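PDB 7ML9: insecticidal protein from Brevibacillus laterosporus, which is active against the western corn rootworm, probably by forming beta-barrel pores in membranes, and belongs to the epsilon-toxin/MTX2 family of aerolysin-like toxins. Local coordinates for residues 24-32 / 142-150; 96-107 / 208-218. All blocks are in the same frame, centred on the assembly; numbering follows the deposited sequence.

Contact 1: residues 24-32 / 142-150; sequences SSTDVQERL and TTHGLKLGV. With NA (sodium ion), chain F.
Ser25, Thr26 and Asp27 pair in parallel with Gly145, Leu146 and Lys147. The backbone bonds alternate between the strands. Gly145 N gives to Ser24 O, Thr26 N to Gly145 O at 3.0 Å, and Lys147 N to Thr26 O at 2.9 Å. Val28 N extends the series to Lys147 O at 3.1 Å.

A water adds to these, joining Thr26 OG1 to Gly145 O; Thr26 OG1 also meets Asn259.

The apolar contact lies on the side of Thr26 and Leu146. Val28 CG2 meets Leu148 CD2 at 3.7 Å, the two side chains crossing at a slant. Val269 also touches Val28 and Leu146. At the other end, Ser24 OG sits over one face of the His144 ring, 3.4 Å from CD2 and offset toward the rim.

Asp27 caps the helix that follows. Its CG is anti to the backbone N (chi1 -178°), and OD1 accepts from Glu30 N at 3.1 Å from above the carboxylate plane. Glu30 OE1 binds the sodium ion at 3.0 Å; Asp34 is the site's other protein residue. The chemistry implies a backbone-held junction: the short N-terminal strand is hydrogen-bonded to the sheet exactly where helix 28-48 begins.

Contact 2: residues 96-107 / 208-218; sequences EGSPTEASGTPL and LNTGSISGEAN. With ACT (acetate ion), chain D.
Thr100 and Ser214 form a hydrogen-bonded antiparallel pair, as do Ala102 and Ser212. Thr100 N gives to Ser214 O at 2.9 Å, nearly in line with the C=O bond, and Ser214 N gives back to Thr100 O. Ala102 N and Ser212 N are likewise satisfied by each other's carbonyls. Gly104 N reaches Thr210 O at 2.9 Å from well above the carbonyl plane. The pairing then breaks and shifts by one residue. It resumes where Leu107 and Leu208 exchange two bonds, Leu208 N to Leu107 O being 2.7 Å. At the far end, Glu96 N gives to Glu216 O from above the carbonyl plane.

Waters add further bonds. One gives to Thr100 O, which Ser214 N already uses, and bonds to Ser214 OG at 3.3 Å. Another gives to Thr105 O at 2.7 Å and bonds to Thr210 OG1, beside the break. A third gives to Glu96 O and accepts from Glu216 N, where the chain turns at Gly97. An acetate, probably from the crystallisation liquor, lies there too; its bond from Ser98 N is weak.

Ile213 and Glu101 share a face. Ile213 CG1 is anti to the backbone N (chi1 -170°), and CD1 meets Pro99 CB at 3.7 Å. The Glu101 chain crosses Ile213, and its OE1 accepts from Gln162 N. Asn209 ND2 gives to Asp282 OD1, while Asn209 OD1 lies 3.6 Å from Pro106 CG. The Glu96 and Glu216 side chains run side by side, their carboxylates turned 51° from each other, with Glu96 OE2 and Glu216 OE1 4.4 Å apart. Their like charges may be eased by samarium bound near Glu96.

On its other edge, 208-218 bonds to strand 266-289. Long, twisted antiparallel strands of this kind, rich in serine and threonine, are typical of the elongated aerolysin-like fold of the epsilon-toxin/MTX2 family.

How the contacts relate
The two contacts belong to the same mixed sheet, with centres about 29 Å apart and nearest atoms about 5 Å apart; they do not touch. Their segments alternate along the chain: 24-32, 96-107, 142-150, then 208-218. Strand 266-289 connects them, pairing with both 130-147 and 201-229. Tyr86 and Val88, on the strand that carries 96-107, also touch side chains of contact 1. Contact 1 joins the N-terminal strand and the start of helix 28-48 to the sheet, whereas contact 2 joins two long strands along the body. Together they tie sequence-distant parts into one elongated molecule, consistent with an aerolysin-like pore former.

Contact 1: residues 24-32 / 142-150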
loop_
_atom_site.group_PDB
_atom_site.type_symbol
_atom_site.label_atom_id
_atom_site.label_comp_id
_atom_site.label_asym_id
_atom_site.label_seq_id
_atom_site.Cartn_x
_atom_site.Cartn_y
_atom_site.Cartn_z
ATOM N N SER A 24 -3.435 13.138 -5.280
ATOM C CA SER A 24 -2.980 14.373 -4.658
ATOM C C SER A 24 -1.530 14.212 -4.192
ATOM O O SER A 24 -1.022 13.094 -4.128
ATOM C CB SER A 24 -3.894 14.739 -3.497
ATOM O OG SER A 24 -4.335 13.569 -2.832
ATOM N N SER A 25 -0.863 15.325 -3.887
ATOM C CA SER A 25 0.524 15.307 -3.444
ATOM C C SER A 25 0.730 16.316 -2.322
ATOM O O SER A 25 0.080 17.362 -2.275
ATOM C CB SER A 25 1.502 15.637 -4.585
ATOM O OG SER A 25 2.831 15.318 -4.184
ATOM N N THR A 26 1.647 15.991 -1.421
ATOM C CA THR A 26 2.129 16.927 -0.418
ATOM C C THR A 26 3.557 17.292 -0.787
ATOM O O THR A 26 4.423 16.412 -0.874
ATOM C CB THR A 26 2.071 16.326 0.981
ATOM O OG1 THR A 26 0.707 16.053 1.323
ATOM C CG2 THR A 26 2.687 17.291 2.005
ATOM N N ASP A 27 3.795 18.578 -1.039
ATOM C CA ASP A 27 5.150 19.080 -1.276
ATOM C C ASP A 27 5.768 19.291 0.094
ATOM O O ASP A 27 5.552 20.325 0.732
ATOM C CB ASP A 27 5.104 20.364 -2.104
ATOM C CG ASP A 27 6.493 20.927 -2.425
ATOM O OD1 ASP A 27 7.471 20.661 -1.699
ATOM O OD2 ASP A 27 6.594 21.666 -3.416
ATOM N N VAL A 28 6.525 18.297 0.558
ATOM C CA VAL A 28 6.947 18.267 1.949
ATOM C C VAL A 28 7.857 19.454 2.276
ATOM O O VAL A 28 7.697 20.110 3.313
ATOM C CB VAL A 28 7.620 16.921 2.263
ATOM C CG1 VAL A 28 8.228 16.945 3.667
ATOM C CG2 VAL A 28 6.578 15.762 2.126
ATOM N N GLN A 29 8.822 19.752 1.401
ATOM C CA GLN A 29 9.721 20.872 1.688
ATOM C C GLN A 29 8.966 22.198 1.761
ATOM O O GLN A 29 9.223 23.016 2.657
ATOM C CB GLN A 29 10.819 20.942 0.634
ATOM C CG GLN A 29 11.861 19.865 0.800
ATOM C CD GLN A 29 12.831 19.862 -0.351
ATOM O OE1 GLN A 29 12.619 19.193 -1.364
ATOM N NE2 GLN A 29 13.895 20.635 -0.212
ATOM N N GLU A 30 8.034 22.433 0.832
ATOM C CA GLU A 30 7.275 23.676 0.864
ATOM C C GLU A 30 6.383 23.754 2.096
ATOM O O GLU A 30 6.233 24.832 2.689
ATOM C CB GLU A 30 6.453 23.846 -0.412
ATOM C CG GLU A 30 5.616 25.129 -0.418
ATOM C CD GLU A 30 6.463 26.415 -0.287
ATOM O OE1 GLU A 30 5.921 27.440 0.192
ATOM O OE2 GLU A 30 7.661 26.414 -0.668
ATOM N N ARG A 31 5.812 22.622 2.531
ATOM C CA ARG A 31 5.009 22.655 3.753
ATOM C C ARG A 31 5.864 22.918 4.989
ATOM O O ARG A 31 5.395 23.580 5.930
ATOM C CB ARG A 31 4.208 21.353 3.915
ATOM C CG ARG A 31 3.103 21.164 2.879
ATOM C CD ARG A 31 2.121 22.344 2.778
ATOM N NE ARG A 31 1.352 22.538 4.013
ATOM C CZ ARG A 31 0.796 23.697 4.372
ATOM N NH1 ARG A 31 0.914 24.769 3.588
ATOM N NH2 ARG A 31 0.112 23.787 5.509
ATOM N N LEU A 32 7.106 22.420 5.019
ATOM C CA LEU A 32 8.001 22.755 6.129
ATOM C C LEU A 32 8.380 24.231 6.104
ATOM O O LEU A 32 8.566 24.844 7.163
ATOM C CB LEU A 32 9.262 21.887 6.099
ATOM C CG LEU A 32 9.001 20.392 6.390
ATOM C CD1 LEU A 32 10.269 19.587 6.264
ATOM C CD2 LEU A 32 8.412 20.212 7.792
ATOM N N THR A 142 -0.010 5.006 -5.961
ATOM C CA THR A 142 0.185 6.016 -4.928
ATOM C C THR A 142 -0.912 7.060 -5.079
ATOM O O THR A 142 -0.964 7.778 -6.085
ATOM C CB THR A 142 1.572 6.631 -5.035
ATOM O OG1 THR A 142 2.553 5.606 -4.826
ATOM C CG2 THR A 142 1.737 7.725 -3.964
ATOM N N THR A 143 -1.822 7.112 -4.108
ATOM C CA THR A 143 -2.996 7.967 -4.226
ATOM C C THR A 143 -2.820 9.309 -3.524
ATOM O O THR A 143 -3.393 10.308 -3.966
ATOM C CB THR A 143 -4.232 7.251 -3.653
ATOM O OG1 THR A 143 -3.962 6.825 -2.314
ATOM C CG2 THR A 143 -4.590 5.997 -4.505
ATOM N N HIS A 144 -2.068 9.345 -2.425
ATOM C CA HIS A 144 -1.658 10.586 -1.766
ATOM C C HIS A 144 -0.138 10.548 -1.698
ATOM O O HIS A 144 0.427 9.937 -0.781
ATOM C CB HIS A 144 -2.261 10.713 -0.375
ATOM C CG HIS A 144 -3.750 10.843 -0.361
ATOM N ND1 HIS A 144 -4.594 9.858 -0.834
ATOM C CD2 HIS A 144 -4.549 11.829 0.111
ATOM C CE1 HIS A 144 -5.847 10.241 -0.672
ATOM N NE2 HIS A 144 -5.848 11.432 -0.099
ATOM N N GLY A 145 0.519 11.184 -2.676
ATOM C CA GLY A 145 1.956 11.100 -2.782
ATOM C C GLY A 145 2.683 12.076 -1.864
ATOM O O GLY A 145 2.115 13.043 -1.357
ATOM N N LEU A 146 3.967 11.798 -1.648
ATOM C CA LEU A 146 4.851 12.668 -0.880
ATOM C C LEU A 146 5.986 13.100 -1.799
ATOM O O LEU A 146 6.773 12.264 -2.263
ATOM C CB LEU A 146 5.379 11.963 0.375
ATOM C CG LEU A 146 4.361 11.489 1.425
ATOM C CD1 LEU A 146 5.020 10.622 2.501
ATOM C CD2 LEU A 146 3.643 12.648 2.072
ATOM N N LYS A 147 6.048 14.398 -2.094
ATOM C CA LYS A 147 7.149 14.972 -2.870
ATOM C C LYS A 147 8.256 15.342 -1.891
ATOM O O LYS A 147 8.144 16.326 -1.155
ATOM C CB LYS A 147 6.682 16.182 -3.666
ATOM C CG LYS A 147 7.782 16.773 -4.536
ATOM C CD LYS A 147 7.234 17.761 -5.550
ATOM C CE LYS A 147 8.314 18.745 -5.975
ATOM N NZ LYS A 147 7.988 19.394 -7.281
ATOM N N LEU A 148 9.316 14.540 -1.861
ATOM C CA LEU A 148 10.352 14.655 -0.851
ATOM C C LEU A 148 11.649 15.248 -1.376
ATOM O O LEU A 148 12.566 15.467 -0.581
ATOM C CB LEU A 148 10.622 13.284 -0.227
ATOM C CG LEU A 148 9.455 12.762 0.617
ATOM C CD1 LEU A 148 9.533 11.240 0.757
ATOM C CD2 LEU A 148 9.480 13.436 2.005
ATOM N N GLY A 149 11.748 15.526 -2.676
ATOM C CA GLY A 149 12.961 16.070 -3.253
ATOM C C GLY A 149 13.980 15.031 -3.662
ATOM O O GLY A 149 15.073 15.394 -4.121
ATOM N N VAL A 150 13.654 13.751 -3.502
ATOM C CA VAL A 150 14.521 12.638 -3.859
ATOM C C VAL A 150 13.611 11.439 -4.080
ATOM O O VAL A 150 12.566 11.305 -3.430
ATOM C CB VAL A 150 15.587 12.372 -2.766
ATOM C CG1 VAL A 150 14.937 12.163 -1.396
ATOM C CG2 VAL A 150 16.453 11.188 -3.123
HETATM NA NA NA F . 3.015 27.499 0.761
HETATM O O HOH W 1 -0.249 13.606 0.243
HETATM O O HOH W 2 9.455 18.450 -1.209
#

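Contact 2: residues 96-107 / 208-218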
loop_
_atom_site.group_PDB
_atom_site.type_symbol
_atom_site.label_atom_id
_atom_site.label_comp_id
_atom_site.label_asym_id
_atom_site.label_seq_id
_atom_site.Cartn_x
_atom_site.Cartn_y
_atom_site.Cartn_z
ATOM N N GLU A 96 -2.835 -0.873 5.847
ATOM C CA GLU A 96 -3.775 0.047 6.475
ATOM C C GLU A 96 -5.158 -0.588 6.516
ATOM O O GLU A 96 -5.774 -0.816 5.468
ATOM C CB GLU A 96 -3.801 1.372 5.724
ATOM C CG GLU A 96 -4.354 2.493 6.560
ATOM C CD GLU A 96 -5.798 2.725 6.293
ATOM O OE1 GLU A 96 -6.604 2.573 7.231
ATOM O OE2 GLU A 96 -6.118 3.062 5.135
ATOM N N GLY A 97 -5.650 -0.855 7.725
ATOM C CA GLY A 97 -6.970 -1.440 7.872
ATOM C C GLY A 97 -6.982 -2.926 7.542
ATOM O O GLY A 97 -5.966 -3.624 7.628
ATOM N N SER A 98 -8.166 -3.409 7.160
ATOM C CA SER A 98 -8.376 -4.797 6.765
ATOM C C SER A 98 -8.557 -4.881 5.258
ATOM O O SER A 98 -9.535 -4.328 4.734
ATOM C CB SER A 98 -9.603 -5.378 7.468
ATOM O OG SER A 98 -9.245 -6.040 8.665
ATOM N N PRO A 99 -7.681 -5.565 4.523
ATOM C CA PRO A 99 -7.923 -5.762 3.086
ATOM C C PRO A 99 -9.186 -6.577 2.838
ATOM O O PRO A 99 -9.679 -7.304 3.706
ATOM C CB PRO A 99 -6.672 -6.517 2.612
ATOM C CG PRO A 99 -5.652 -6.326 3.699
ATOM C CD PRO A 99 -6.430 -6.192 4.976
ATOM N N THR A 100 -9.706 -6.449 1.625
ATOM C CA THR A 100 -10.926 -7.120 1.199
ATOM C C THR A 100 -10.566 -8.240 0.226
ATOM O O THR A 100 -10.007 -7.976 -0.848
ATOM C CB THR A 100 -11.892 -6.136 0.543
ATOM O OG1 THR A 100 -12.104 -5.018 1.418
ATOM C CG2 THR A 100 -13.238 -6.820 0.248
ATOM N N GLU A 101 -10.883 -9.479 0.613
ATOM C CA GLU A 101 -10.655 -10.671 -0.202
ATOM C C GLU A 101 -11.942 -11.114 -0.888
ATOM O O GLU A 101 -13.035 -10.996 -0.329
ATOM C CB GLU A 101 -10.119 -11.816 0.651
ATOM C CG GLU A 101 -8.804 -11.517 1.333
ATOM C CD GLU A 101 -7.985 -12.769 1.607
ATOM O OE1 GLU A 101 -8.418 -13.867 1.196
ATOM O OE2 GLU A 101 -6.902 -12.655 2.223
ATOM N N ALA A 102 -11.806 -11.643 -2.108
ATOM C CA ALA A 102 -12.945 -12.133 -2.869
ATOM C C ALA A 102 -12.564 -13.420 -3.594
ATOM O O ALA A 102 -11.383 -13.713 -3.798
ATOM C CB ALA A 102 -13.444 -11.094 -3.886
ATOM N N SER A 103 -13.584 -14.183 -3.980
ATOM C CA SER A 103 -13.426 -15.401 -4.767
ATOM C C SER A 103 -13.727 -15.119 -6.228
ATOM O O SER A 103 -14.653 -14.364 -6.542
ATOM C CB SER A 103 -14.356 -16.509 -4.264
ATOM O OG SER A 103 -13.793 -17.140 -3.131
ATOM N N GLY A 104 -12.951 -15.737 -7.122
ATOM C CA GLY A 104 -13.147 -15.577 -8.544
ATOM C C GLY A 104 -13.946 -16.722 -9.156
ATOM O O GLY A 104 -14.313 -17.692 -8.500
ATOM N N THR A 105 -14.228 -16.570 -10.442
ATOM C CA THR A 105 -14.866 -17.634 -11.199
ATOM C C THR A 105 -13.920 -18.829 -11.281
ATOM O O THR A 105 -12.740 -18.651 -11.614
ATOM C CB THR A 105 -15.214 -17.154 -12.607
ATOM O OG1 THR A 105 -16.147 -16.070 -12.536
ATOM C CG2 THR A 105 -15.816 -18.293 -13.428
ATOM N N PRO A 106 -14.373 -20.037 -10.963
ATOM C CA PRO A 106 -13.490 -21.202 -11.092
ATOM C C PRO A 106 -13.131 -21.462 -12.548
ATOM O O PRO A 106 -13.916 -21.214 -13.468
ATOM C CB PRO A 106 -14.318 -22.350 -10.501
ATOM C CG PRO A 106 -15.375 -21.674 -9.664
ATOM C CD PRO A 106 -15.683 -20.400 -10.398
ATOM N N LEU A 107 -11.907 -21.940 -12.754
ATOM C CA LEU A 107 -11.349 -22.111 -14.090
ATOM C C LEU A 107 -11.197 -23.605 -14.365
ATOM O O LEU A 107 -10.503 -24.303 -13.628
ATOM C CB LEU A 107 -9.998 -21.389 -14.213
ATOM C CG LEU A 107 -10.062 -19.860 -14.018
ATOM C CD1 LEU A 107 -8.665 -19.227 -13.877
ATOM C CD2 LEU A 107 -10.854 -19.202 -15.126
ATOM N N LEU A 208 -9.657 -24.863 -11.149
ATOM C CA LEU A 208 -8.810 -24.022 -10.313
ATOM C C LEU A 208 -9.684 -22.934 -9.693
ATOM O O LEU A 208 -10.372 -22.200 -10.410
ATOM C CB LEU A 208 -7.675 -23.396 -11.126
ATOM C CG LEU A 208 -6.793 -22.387 -10.376
ATOM C CD1 LEU A 208 -5.948 -23.071 -9.315
ATOM C CD2 LEU A 208 -5.908 -21.637 -11.366
ATOM N N ASN A 209 -9.664 -22.838 -8.372
ATOM C CA ASN A 209 -10.329 -21.729 -7.702
ATOM C C ASN A 209 -9.348 -20.565 -7.605
ATOM O O ASN A 209 -8.147 -20.774 -7.403
ATOM C CB ASN A 209 -10.805 -22.137 -6.304
ATOM C CG ASN A 209 -12.126 -22.909 -6.330
ATOM O OD1 ASN A 209 -13.039 -22.615 -7.116
ATOM N ND2 ASN A 209 -12.233 -23.885 -5.449
ATOM N N THR A 210 -9.864 -19.348 -7.747
ATOM C CA THR A 210 -9.035 -18.147 -7.712
ATOM C C THR A 210 -9.514 -17.197 -6.615
ATOM O O THR A 210 -10.658 -17.269 -6.142
ATOM C CB THR A 210 -9.051 -17.420 -9.069
ATOM O OG1 THR A 210 -10.372 -16.951 -9.348
ATOM C CG2 THR A 210 -8.610 -18.353 -10.223
ATOM N N GLY A 211 -8.624 -16.282 -6.222
ATOM C CA GLY A 211 -8.986 -15.237 -5.288
ATOM C C GLY A 211 -8.309 -13.930 -5.649
ATOM O O GLY A 211 -7.324 -13.886 -6.398
ATOM N N SER A 212 -8.862 -12.853 -5.104
ATOM C CA SER A 212 -8.251 -11.546 -5.244
ATOM C C SER A 212 -8.325 -10.828 -3.904
ATOM O O SER A 212 -9.080 -11.205 -3.000
ATOM C CB SER A 212 -8.904 -10.714 -6.359
ATOM O OG SER A 212 -10.306 -10.637 -6.203
ATOM N N ILE A 213 -7.484 -9.815 -3.774
ATOM C CA ILE A 213 -7.416 -9.004 -2.570
ATOM C C ILE A 213 -7.160 -7.570 -3.009
ATOM O O ILE A 213 -6.518 -7.325 -4.035
ATOM C CB ILE A 213 -6.327 -9.532 -1.615
ATOM C CG1 ILE A 213 -6.405 -8.850 -0.253
ATOM C CG2 ILE A 213 -4.933 -9.379 -2.220
ATOM C CD1 ILE A 213 -5.524 -9.518 0.788
ATOM N N SER A 214 -7.709 -6.615 -2.256
ATOM C CA SER A 214 -7.376 -5.214 -2.478
ATOM C C SER A 214 -7.404 -4.499 -1.138
ATOM O O SER A 214 -8.074 -4.939 -0.193
ATOM C CB SER A 214 -8.324 -4.542 -3.469
ATOM O OG SER A 214 -9.652 -4.578 -2.999
ATOM N N GLY A 215 -6.656 -3.413 -1.053
ATOM C CA GLY A 215 -6.601 -2.706 0.200
ATOM C C GLY A 215 -5.865 -1.397 0.081
ATOM O O GLY A 215 -5.691 -0.853 -1.010
ATOM N N GLU A 216 -5.429 -0.918 1.233
ATOM C CA GLU A 216 -4.840 0.400 1.372
ATOM C C GLU A 216 -3.523 0.272 2.107
ATOM O O GLU A 216 -3.328 -0.633 2.924
ATOM C CB GLU A 216 -5.759 1.342 2.144
ATOM C CG GLU A 216 -7.120 1.527 1.529
ATOM C CD GLU A 216 -7.234 2.834 0.786
ATOM O OE1 GLU A 216 -6.211 3.560 0.719
ATOM O OE2 GLU A 216 -8.341 3.141 0.283
ATOM N N ALA A 217 -2.631 1.207 1.820
ATOM C CA ALA A 217 -1.339 1.284 2.469
ATOM C C ALA A 217 -1.153 2.690 3.025
ATOM O O ALA A 217 -1.594 3.663 2.408
ATOM C CB ALA A 217 -0.221 0.964 1.485
ATOM N N ASN A 218 -0.517 2.785 4.194
ATOM C CA ASN A 218 0.023 4.052 4.675
ATOM C C ASN A 218 1.481 4.177 4.247
ATOM O O ASN A 218 2.269 3.239 4.415
ATOM C CB ASN A 218 -0.073 4.153 6.193
ATOM C CG ASN A 218 -1.489 4.174 6.684
ATOM O OD1 ASN A 218 -1.805 3.545 7.688
ATOM N ND2 ASN A 218 -2.356 4.876 5.974
HETATM C C ACT D . -8.954 -1.211 3.972
HETATM O O ACT D . -8.066 -0.331 3.855
HETATM O OXT ACT D . -9.601 -1.514 5.008
HETATM C CH3 ACT D . -9.275 -2.025 2.640
HETATM O O HOH W 3 -6.058 -2.571 3.522
HETATM O O HOH W 4 -11.401 -7.324 -3.230
HETATM O O HOH W 5 -11.045 -16.557 -12.040
#